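PDB 4HLN: starch synthase I from Hordeum vulgare, which is a plant enzyme of the glycosyltransferase superfamily, built from two Rossmann-like domains in the GT-B manner. Local coordinates for residues 268-273 / 299-304; 238-243 / 273-278; 293-298 / 353-358; 305-310 / 344-349. One frame throughout, in Å; residues are numbered along the deposited sequence.

Of the elements joined here, helix 235-252 comes first along the chain; contact 2 closes it onto the turn and helix start at 273-278, just after strand 264-269. Contact 1 opens on the end of that strand, before contact 2 has closed, so the two cross and share A273; it closes in the loop behind strand 294-299. Contact 3 starts on strand 294-299, crosses contact 1 in turn, and closes the longest excursion by laying strand 357-360 alongside. Contact 4 falls wholly within that excursion, pairing strand 307-309 with strand 343-346 and the start of helix 347-354. Together the four tie three neighbouring strands of the large sheet to the helices and the small antiparallel sheet beside it.

Contact 1: 268-273 / 299-304; sequences VNDWHA and IHNLAH
D270 and H300 cross at about a right angle, the carboxylate turned 54° from the imidazole plane, and two hydrogen bonds join them. OD2 of D270 takes ND1 of H300 at 2.8 Å, while OD1 takes the backbone N of the same residue at 2.9 Å. Both donors come in on the syn side of their oxygen, and the ND1 bond is close to straight. The double grip is possible because CG of H300 lies beside its own backbone N (chi1 -59°), which brings ring nitrogen and main-chain N-H to the same carboxylate and fixes the ring's rotation. N269 approaches the next stretch of the ring rim: its amide is nearly coplanar with the imidazole, 10° off, and OD1 faces CE1 of H300 edge-on at 3.1 Å. The other end of that amide, ND2, is held by V130 O. Farther along, the W271 indole comes up obliquely to the main chain of H304, CD1 standing 3.4 Å from H304 O. The 299-304 loop is braced internally by an Asx motif, in which N301 OD1 accepts from the backbone N of H304 at 3.0 Å and also from H304 ND1 at 3.2 Å, the latter donor lying above the carbonyl plane. H300 also touches P526, from the glycosyl transferases group 1 part of the chain. Loops leaving the C-terminal ends of neighbouring parallel strands, here 264-269 and 294-299, line the cleft between the two Rossmann-like domains of a GT-B fold, and these two probably do so here.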
# COMPACT_ATOMS: atom_id res chain seq x y z
N VAL A 268 -8.32 -7.53 -7.57
CA VAL A 268 -9.34 -7.13 -6.61
C VAL A 268 -8.77 -6.58 -5.29
O VAL A 268 -7.92 -7.19 -4.65
CB VAL A 268 -10.32 -8.27 -6.41
CG1 VAL A 268 -10.66 -8.83 -7.79
CG2 VAL A 268 -9.71 -9.34 -5.55
N ASN A 269 -9.23 -5.40 -4.92
CA ASN A 269 -8.65 -4.68 -3.80
C ASN A 269 -9.48 -4.82 -2.56
O ASN A 269 -10.63 -4.37 -2.51
CB ASN A 269 -8.47 -3.21 -4.15
CG ASN A 269 -7.38 -3.01 -5.17
OD1 ASN A 269 -6.27 -2.62 -4.84
ND2 ASN A 269 -7.70 -3.30 -6.43
N ASP A 270 -8.89 -5.48 -1.56
CA ASP A 270 -9.46 -5.52 -0.22
C ASP A 270 -10.79 -6.25 -0.16
O ASP A 270 -11.14 -6.97 -1.09
CB ASP A 270 -9.58 -4.08 0.31
CG ASP A 270 -8.21 -3.42 0.50
OD1 ASP A 270 -7.35 -4.01 1.21
OD2 ASP A 270 -7.99 -2.33 -0.09
N TRP A 271 -11.55 -6.08 0.91
CA TRP A 271 -12.72 -6.94 1.05
C TRP A 271 -13.83 -6.52 0.12
O TRP A 271 -14.63 -7.35 -0.30
CB TRP A 271 -13.22 -7.03 2.49
CG TRP A 271 -14.08 -5.91 2.94
CD1 TRP A 271 -13.67 -4.77 3.58
CD2 TRP A 271 -15.51 -5.80 2.79
NE1 TRP A 271 -14.76 -3.97 3.84
CE2 TRP A 271 -15.89 -4.58 3.38
CE3 TRP A 271 -16.49 -6.62 2.22
CZ2 TRP A 271 -17.23 -4.15 3.41
CZ3 TRP A 271 -17.83 -6.19 2.26
CH2 TRP A 271 -18.18 -4.97 2.86
N HIS A 272 -13.87 -5.24 -0.21
CA HIS A 272 -14.95 -4.72 -1.03
C HIS A 272 -15.10 -5.48 -2.34
O HIS A 272 -16.21 -5.65 -2.83
CB HIS A 272 -14.75 -3.23 -1.30
CG HIS A 272 -14.61 -2.42 -0.05
ND1 HIS A 272 -13.38 -2.14 0.51
CD2 HIS A 272 -15.53 -1.85 0.75
CE1 HIS A 272 -13.56 -1.43 1.61
NE2 HIS A 272 -14.86 -1.24 1.78
N ALA A 273 -13.99 -5.94 -2.88
CA ALA A 273 -13.99 -6.64 -4.16
C ALA A 273 -13.68 -8.13 -4.00
O ALA A 273 -13.33 -8.79 -4.97
CB ALA A 273 -12.97 -6.01 -5.11
N ILE A 299 -4.12 -6.72 -0.70
CA ILE A 299 -4.54 -6.52 0.67
C ILE A 299 -3.78 -5.35 1.26
O ILE A 299 -2.59 -5.46 1.57
CB ILE A 299 -4.24 -7.75 1.53
CG1 ILE A 299 -4.91 -8.99 0.96
CG2 ILE A 299 -4.68 -7.54 2.95
CD1 ILE A 299 -4.78 -10.20 1.86
N HIS A 300 -4.47 -4.23 1.43
CA HIS A 300 -3.86 -3.06 2.04
C HIS A 300 -4.00 -3.08 3.57
O HIS A 300 -3.17 -2.51 4.27
CB HIS A 300 -4.45 -1.78 1.44
CG HIS A 300 -4.28 -1.68 -0.04
ND1 HIS A 300 -5.30 -1.94 -0.93
CD2 HIS A 300 -3.20 -1.37 -0.80
CE1 HIS A 300 -4.86 -1.79 -2.17
NE2 HIS A 300 -3.59 -1.43 -2.11
N ASN A 301 -5.03 -3.74 4.07
CA ASN A 301 -5.18 -3.92 5.52
C ASN A 301 -5.88 -5.23 5.88
O ASN A 301 -6.58 -5.82 5.05
CB ASN A 301 -5.96 -2.77 6.14
CG ASN A 301 -7.45 -2.89 5.91
OD1 ASN A 301 -8.16 -3.56 6.66
ND2 ASN A 301 -7.94 -2.25 4.84
N LEU A 302 -5.71 -5.64 7.13
CA LEU A 302 -6.25 -6.87 7.67
C LEU A 302 -7.30 -6.61 8.75
O LEU A 302 -7.89 -7.54 9.29
CB LEU A 302 -5.12 -7.70 8.27
CG LEU A 302 -4.08 -8.23 7.29
CD1 LEU A 302 -3.09 -9.19 7.98
CD2 LEU A 302 -4.80 -8.95 6.18
N ALA A 303 -7.53 -5.34 9.06
CA ALA A 303 -8.52 -4.98 10.07
C ALA A 303 -9.94 -5.24 9.60
O ALA A 303 -10.76 -5.77 10.35
CB ALA A 303 -8.37 -3.51 10.43
N HIS A 304 -10.24 -4.84 8.36
CA HIS A 304 -11.59 -4.93 7.81
C HIS A 304 -11.70 -6.04 6.78
O HIS A 304 -11.27 -5.89 5.64
CB HIS A 304 -12.01 -3.60 7.21
CG HIS A 304 -11.69 -2.45 8.10
ND1 HIS A 304 -10.48 -1.80 8.06
CD2 HIS A 304 -12.40 -1.88 9.10
CE1 HIS A 304 -10.47 -0.85 8.98
NE2 HIS A 304 -11.62 -0.88 9.62

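Contact 2: 238-243 / 273-278; sequences RYTLLC and ASLVPV
The flat peptide group joining A273 to S274 turns one face to C243, whose sulphur sits over it, SG lying 3.5 Å from A273 C. Another flat group, the Y239 ring one helical turn earlier, has R238 CB over one face and L242 CD2 in plane at its edge; W271 and H272 meet this ring edge-to-face, and its hydroxyl bonds Y168. C243 carries most of the contact. With SG swung opposite the carbonyl carbon (chi1 -76°), the sulphur lies against the type I turn that runs from A273 to V276. There it meets L275 CB at 3.6 Å and V276 CG2 at 3.7 Å, so a peptide face, a methylene and a methyl all border the sulphur. C243 CB packs 3.8 Å from V276 CG2 as well. The turn itself is closed by a weak bond from V276 N to A273 O. L275 sends one branch toward helix 235-252, where CD2 comes within 4.4 Å of T240 CG2. The polar ends of the neighbouring side chains are used elsewhere: T240 OG1 bonds Q236 O, and S274 OG, on a side chain that leaves the turn away from the helix, bonds D270 O. Within the domain, the turn leads from strand 264-269 into helix 276-284. Helix 235-252 covers it at C243, V276 packs on F266 and V268 of the strand just left, S274 reaches L297 of strand 294-299, and F347 and L348 of helix 347-354 close over T240 and S274.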
# COMPACT_ATOMS: atom_id res chain seq x y z
N ARG A 238 -24.09 -3.78 -0.64
CA ARG A 238 -23.57 -2.82 -1.61
C ARG A 238 -22.40 -3.42 -2.37
O ARG A 238 -22.32 -3.33 -3.59
CB ARG A 238 -23.09 -1.52 -0.93
CG ARG A 238 -24.17 -0.66 -0.30
CD ARG A 238 -23.56 0.19 0.81
NE ARG A 238 -23.27 1.56 0.39
CZ ARG A 238 -22.19 2.23 0.75
NH1 ARG A 238 -21.28 1.65 1.52
NH2 ARG A 238 -22.00 3.48 0.34
N TYR A 239 -21.49 -4.04 -1.64
CA TYR A 239 -20.25 -4.51 -2.24
C TYR A 239 -20.39 -5.87 -2.93
O TYR A 239 -19.61 -6.22 -3.81
CB TYR A 239 -19.11 -4.41 -1.24
CG TYR A 239 -18.85 -2.96 -0.97
CD1 TYR A 239 -19.21 -2.38 0.24
CD2 TYR A 239 -18.33 -2.14 -1.96
CE1 TYR A 239 -19.00 -1.01 0.46
CE2 TYR A 239 -18.11 -0.79 -1.76
CZ TYR A 239 -18.44 -0.23 -0.54
OH TYR A 239 -18.22 1.12 -0.35
N THR A 240 -21.43 -6.59 -2.55
CA THR A 240 -21.90 -7.74 -3.32
C THR A 240 -22.30 -7.30 -4.74
O THR A 240 -21.93 -7.95 -5.72
CB THR A 240 -23.09 -8.43 -2.59
OG1 THR A 240 -22.60 -9.01 -1.38
CG2 THR A 240 -23.71 -9.53 -3.42
N LEU A 241 -23.02 -6.19 -4.84
CA LEU A 241 -23.43 -5.68 -6.15
C LEU A 241 -22.20 -5.35 -6.97
O LEU A 241 -22.11 -5.71 -8.15
CB LEU A 241 -24.29 -4.42 -6.01
CG LEU A 241 -25.65 -4.59 -5.34
CD1 LEU A 241 -26.43 -3.27 -5.36
CD2 LEU A 241 -26.45 -5.71 -5.99
N LEU A 242 -21.25 -4.68 -6.31
CA LEU A 242 -20.01 -4.28 -6.94
C LEU A 242 -19.36 -5.48 -7.60
O LEU A 242 -18.90 -5.40 -8.73
CB LEU A 242 -19.05 -3.69 -5.91
CG LEU A 242 -17.69 -3.39 -6.54
CD1 LEU A 242 -17.86 -2.47 -7.76
CD2 LEU A 242 -16.73 -2.80 -5.55
N CYS A 243 -19.34 -6.59 -6.88
CA CYS A 243 -18.60 -7.76 -7.31
C CYS A 243 -19.26 -8.47 -8.48
O CYS A 243 -18.60 -8.82 -9.45
CB CYS A 243 -18.36 -8.71 -6.14
SG CYS A 243 -17.05 -8.15 -5.00
N ALA A 273 -13.99 -5.94 -2.88
CA ALA A 273 -13.99 -6.64 -4.16
C ALA A 273 -13.68 -8.13 -4.00
O ALA A 273 -13.33 -8.79 -4.97
CB ALA A 273 -12.97 -6.01 -5.11
N SER A 274 -13.79 -8.64 -2.79
CA SER A 274 -13.22 -9.96 -2.48
C SER A 274 -14.09 -11.11 -2.92
O SER A 274 -13.67 -12.26 -2.89
CB SER A 274 -12.91 -10.09 -0.99
OG SER A 274 -11.61 -9.60 -0.70
N LEU A 275 -15.31 -10.80 -3.32
CA LEU A 275 -16.23 -11.85 -3.71
C LEU A 275 -15.99 -12.21 -5.18
O LEU A 275 -16.42 -13.26 -5.65
CB LEU A 275 -17.67 -11.40 -3.49
CG LEU A 275 -18.70 -12.52 -3.39
CD1 LEU A 275 -18.58 -13.23 -2.05
CD2 LEU A 275 -20.09 -11.97 -3.55
N VAL A 276 -15.29 -11.33 -5.90
CA VAL A 276 -15.07 -11.52 -7.33
C VAL A 276 -14.43 -12.89 -7.66
O VAL A 276 -14.95 -13.63 -8.49
CB VAL A 276 -14.22 -10.36 -7.89
CG1 VAL A 276 -13.62 -10.73 -9.24
CG2 VAL A 276 -15.07 -9.10 -7.98
N PRO A 277 -13.30 -13.22 -7.02
CA PRO A 277 -12.64 -14.50 -7.29
C PRO A 277 -13.51 -15.67 -6.90
O PRO A 277 -13.34 -16.78 -7.43
CB PRO A 277 -11.40 -14.46 -6.40
CG PRO A 277 -11.61 -13.34 -5.46
CD PRO A 277 -12.54 -12.38 -6.08
N VAL A 278 -14.43 -15.45 -5.98
CA VAL A 278 -15.36 -16.52 -5.61
C VAL A 278 -16.36 -16.72 -6.74
O VAL A 278 -16.62 -17.83 -7.17
CB VAL A 278 -16.09 -16.25 -4.27
CG1 VAL A 278 -16.87 -17.48 -3.82
CG2 VAL A 278 -15.10 -15.84 -3.20

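Contact 3: 293-298 / 353-358; sequences SRSTLV and VTADRI
D356 reaches across to the start of strand 294-299, and its side chain meets that strand from the first carbon on. CB lies 3.4 Å from S295 O. CG, pointing away from its own carbonyl carbon (chi1 -61°), comes up to the aliphatic part of R294, 3.8 Å from R294 CD. From there the carboxylate divides its work. OD2 accepts from S295 N at 2.9 Å, on its anti side and 25° out of the carboxylate plane, while OD1 takes the backbone N of Y631. The R294 chain crosses D356 at about a right angle, bent at chi2, and its NE remains 4.6 Å from OD2, beyond a salt bridge; the guanidinium is bonded instead to A625 O and D628 O near the C terminus. Behind D356 the backbone joins the sheet. S295 O accepts from both D356 N and R357 N, the first at 2.9 Å, and L297 N then bonds R357 O at 3.1 Å. This is the parallel pairing of neighbouring strands 294-299 and 357-360 in the large sheet of a Rossmann-like domain. Helix 347-354 ends immediately before A355 and feeds the second strand, as in a beta-alpha-beta crossover. T296 and R357 share one face of the sheet, under helix 611-627: T296 touches F622, and R357 lies against W624 before its NH2 bonds N390. On the other face L297 and I358 pair, and L297 CB also packs on A355 CB at 3.9 Å, with S274 of the turn leading to helix 276-284 next to the leucine.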
# COMPACT_ATOMS: atom_id res chain seq x y z
N SER A 293 -9.08 -16.64 -17.32
CA SER A 293 -8.85 -15.49 -16.47
C SER A 293 -8.32 -15.90 -15.11
O SER A 293 -8.61 -16.99 -14.62
CB SER A 293 -10.12 -14.67 -16.30
OG SER A 293 -10.45 -14.04 -17.52
N ARG A 294 -7.52 -15.02 -14.52
CA ARG A 294 -6.96 -15.25 -13.21
C ARG A 294 -7.31 -14.05 -12.34
O ARG A 294 -7.88 -13.07 -12.82
CB ARG A 294 -5.44 -15.41 -13.31
CG ARG A 294 -4.99 -16.57 -14.21
CD ARG A 294 -5.39 -17.90 -13.61
NE ARG A 294 -4.77 -19.02 -14.29
CZ ARG A 294 -5.35 -19.74 -15.23
NH1 ARG A 294 -6.59 -19.47 -15.63
NH2 ARG A 294 -4.69 -20.74 -15.78
N SER A 295 -6.98 -14.13 -11.06
CA SER A 295 -7.21 -13.00 -10.16
C SER A 295 -6.12 -12.82 -9.11
O SER A 295 -5.52 -13.78 -8.63
CB SER A 295 -8.57 -13.10 -9.48
OG SER A 295 -8.65 -14.28 -8.71
N THR A 296 -5.88 -11.56 -8.77
CA THR A 296 -4.90 -11.21 -7.76
C THR A 296 -5.57 -10.42 -6.66
O THR A 296 -6.20 -9.39 -6.89
CB THR A 296 -3.78 -10.36 -8.36
OG1 THR A 296 -3.15 -11.10 -9.41
CG2 THR A 296 -2.74 -9.96 -7.28
N LEU A 297 -5.43 -10.91 -5.44
CA LEU A 297 -5.97 -10.21 -4.31
C LEU A 297 -4.91 -9.24 -3.79
O LEU A 297 -3.77 -9.65 -3.52
CB LEU A 297 -6.41 -11.21 -3.24
CG LEU A 297 -6.81 -10.59 -1.90
CD1 LEU A 297 -8.02 -9.66 -2.06
CD2 LEU A 297 -7.07 -11.71 -0.90
N VAL A 298 -5.27 -7.97 -3.69
CA VAL A 298 -4.41 -6.95 -3.08
C VAL A 298 -4.96 -6.57 -1.72
O VAL A 298 -6.11 -6.13 -1.59
CB VAL A 298 -4.33 -5.66 -3.91
CG1 VAL A 298 -3.46 -4.66 -3.17
CG2 VAL A 298 -3.81 -5.93 -5.31
N VAL A 353 -8.85 -17.63 -0.05
CA VAL A 353 -9.03 -19.03 -0.35
C VAL A 353 -9.10 -19.32 -1.86
O VAL A 353 -8.70 -20.38 -2.27
CB VAL A 353 -10.26 -19.57 0.40
CG1 VAL A 353 -10.97 -20.64 -0.39
CG2 VAL A 353 -9.84 -20.07 1.77
N THR A 354 -9.57 -18.37 -2.67
CA THR A 354 -9.84 -18.62 -4.09
C THR A 354 -9.01 -17.82 -5.11
O THR A 354 -9.02 -18.13 -6.29
CB THR A 354 -11.32 -18.34 -4.43
OG1 THR A 354 -11.65 -16.99 -4.03
CG2 THR A 354 -12.21 -19.32 -3.71
N ALA A 355 -8.33 -16.78 -4.66
CA ALA A 355 -7.56 -15.96 -5.59
C ALA A 355 -6.42 -16.78 -6.13
O ALA A 355 -6.09 -17.82 -5.58
CB ALA A 355 -7.02 -14.73 -4.88
N ASP A 356 -5.79 -16.30 -7.20
CA ASP A 356 -4.69 -17.05 -7.79
C ASP A 356 -3.34 -16.62 -7.23
O ASP A 356 -2.54 -17.46 -6.84
CB ASP A 356 -4.76 -16.98 -9.31
CG ASP A 356 -6.05 -17.59 -9.85
OD1 ASP A 356 -6.42 -18.69 -9.38
OD2 ASP A 356 -6.71 -16.95 -10.69
N ARG A 357 -3.11 -15.32 -7.19
CA ARG A 357 -1.96 -14.76 -6.50
C ARG A 357 -2.44 -13.80 -5.41
O ARG A 357 -3.58 -13.35 -5.45
CB ARG A 357 -1.05 -14.00 -7.47
CG ARG A 357 -0.56 -14.77 -8.68
CD ARG A 357 0.42 -15.85 -8.32
NE ARG A 357 1.55 -15.36 -7.55
CZ ARG A 357 2.66 -16.06 -7.35
NH1 ARG A 357 2.79 -17.27 -7.90
NH2 ARG A 357 3.65 -15.55 -6.62
N ILE A 358 -1.58 -13.48 -4.45
CA ILE A 358 -1.92 -12.55 -3.38
C ILE A 358 -0.81 -11.56 -3.10
O ILE A 358 0.32 -11.95 -2.80
CB ILE A 358 -2.21 -13.28 -2.06
CG1 ILE A 358 -3.38 -14.25 -2.24
CG2 ILE A 358 -2.49 -12.26 -0.93
CD1 ILE A 358 -3.66 -15.09 -1.08
O HOH W 1 -8.99 -16.46 -10.07

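Contact 4: 305-310 / 344-349; sequences QGVEPA and AVNFLK
E308 O receives the backbone N of V345 at 2.8 Å, and E308 N returns a bond to V345 O, the mark of an antiparallel hydrogen-bonded pair. On either side lie the non-hydrogen-bonded pairs V307 with N346 and P309 with A344. V307 spans two partners: CG1 packs on A344 CB at 3.8 Å, and CG2 lies 3.7 Å from N346 ND2. That amide nitrogen donates to Q305 OE1 at 2.9 Å, in the plane of the glutamine carbonyl, with the two amides turned 32° from each other. Q305 is fixed at its other end as well, NE2 bonding L302 O and G374 O. Strand 343-346 is the middle one of a small three-stranded antiparallel sheet, with 307-309 and 327-329 at its edges, and it runs straight into helix 347-354. N346 is the N-cap: CG stands anti to the main-chain nitrogen (chi1 -176°), and OD1 accepts K349 N at 2.9 Å from above the carbonyl plane. The two preceding N-H groups of the helix are taken by the facing segment, F347 N by G306 O and L348 N by Q305 O, the latter bond 3.1 Å long and almost straight at 177°. G306, at a positive phi, brings its backbone close to F347, with G306 O placed obliquely to the F347 ring, which meets W271 at a steep angle.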
# COMPACT_ATOMS: atom_id res chain seq x y z
N GLN A 305 -12.33 -7.13 7.20
CA GLN A 305 -12.34 -8.35 6.43
C GLN A 305 -13.70 -8.61 5.80
O GLN A 305 -13.89 -9.62 5.14
CB GLN A 305 -11.93 -9.50 7.34
CG GLN A 305 -10.58 -9.23 7.98
CD GLN A 305 -10.07 -10.38 8.83
OE1 GLN A 305 -10.68 -11.45 8.89
NE2 GLN A 305 -8.93 -10.17 9.46
N GLY A 306 -14.62 -7.68 5.98
CA GLY A 306 -15.96 -7.83 5.45
C GLY A 306 -16.67 -8.99 6.12
O GLY A 306 -17.04 -9.97 5.47
N VAL A 307 -16.85 -8.88 7.43
CA VAL A 307 -17.43 -9.94 8.22
C VAL A 307 -18.86 -9.66 8.64
O VAL A 307 -19.20 -8.55 9.09
CB VAL A 307 -16.57 -10.27 9.44
CG1 VAL A 307 -17.30 -11.23 10.37
CG2 VAL A 307 -15.24 -10.86 8.99
N GLU A 308 -19.70 -10.68 8.48
CA GLU A 308 -21.11 -10.61 8.83
C GLU A 308 -21.50 -11.99 9.30
O GLU A 308 -20.76 -12.95 9.09
CB GLU A 308 -21.96 -10.15 7.62
CG GLU A 308 -21.89 -8.64 7.28
CD GLU A 308 -22.70 -7.70 8.23
OE1 GLU A 308 -23.67 -8.16 8.88
OE2 GLU A 308 -22.38 -6.49 8.30
N PRO A 309 -22.65 -12.09 9.97
CA PRO A 309 -23.13 -13.37 10.51
C PRO A 309 -23.42 -14.39 9.40
O PRO A 309 -23.84 -14.00 8.31
CB PRO A 309 -24.45 -12.99 11.20
CG PRO A 309 -24.36 -11.52 11.45
CD PRO A 309 -23.50 -10.95 10.36
N ALA A 310 -23.23 -15.67 9.68
CA ALA A 310 -23.36 -16.71 8.65
C ALA A 310 -24.78 -16.87 8.13
O ALA A 310 -25.01 -17.51 7.11
CB ALA A 310 -22.84 -18.04 9.17
N ALA A 344 -19.63 -16.95 11.05
CA ALA A 344 -19.66 -15.80 10.16
C ALA A 344 -19.33 -16.12 8.70
O ALA A 344 -18.90 -17.22 8.38
CB ALA A 344 -18.70 -14.79 10.66
N VAL A 345 -19.51 -15.14 7.84
CA VAL A 345 -18.90 -15.17 6.52
C VAL A 345 -17.88 -14.06 6.42
O VAL A 345 -18.05 -12.99 6.99
CB VAL A 345 -19.92 -15.04 5.40
CG1 VAL A 345 -20.82 -16.27 5.41
CG2 VAL A 345 -20.71 -13.77 5.56
N ASN A 346 -16.81 -14.34 5.70
CA ASN A 346 -15.66 -13.46 5.69
C ASN A 346 -15.18 -13.23 4.26
O ASN A 346 -14.42 -14.02 3.71
CB ASN A 346 -14.56 -14.07 6.56
CG ASN A 346 -13.34 -13.17 6.70
OD1 ASN A 346 -13.00 -12.42 5.79
ND2 ASN A 346 -12.67 -13.25 7.85
N PHE A 347 -15.62 -12.12 3.67
CA PHE A 347 -15.23 -11.76 2.31
C PHE A 347 -13.76 -11.94 1.99
O PHE A 347 -13.41 -12.66 1.05
CB PHE A 347 -15.68 -10.34 1.96
CG PHE A 347 -17.09 -10.26 1.44
CD1 PHE A 347 -18.07 -11.14 1.90
CD2 PHE A 347 -17.44 -9.32 0.47
CE1 PHE A 347 -19.37 -11.06 1.44
CE2 PHE A 347 -18.73 -9.24 -0.01
CZ PHE A 347 -19.71 -10.11 0.48
N LEU A 348 -12.90 -11.26 2.75
CA LEU A 348 -11.46 -11.30 2.50
C LEU A 348 -10.96 -12.73 2.56
O LEU A 348 -10.20 -13.18 1.70
CB LEU A 348 -10.73 -10.44 3.53
CG LEU A 348 -9.30 -10.07 3.16
CD1 LEU A 348 -9.34 -9.26 1.91
CD2 LEU A 348 -8.66 -9.26 4.27
N LYS A 349 -11.41 -13.46 3.59
CA LYS A 349 -11.07 -14.86 3.73
C LYS A 349 -11.44 -15.65 2.46
O LYS A 349 -10.66 -16.46 1.98
CB LYS A 349 -11.78 -15.44 4.95
CG LYS A 349 -11.45 -16.89 5.25
CD LYS A 349 -12.45 -17.85 4.61
CE LYS A 349 -12.20 -19.31 5.04
NZ LYS A 349 -13.24 -20.26 4.52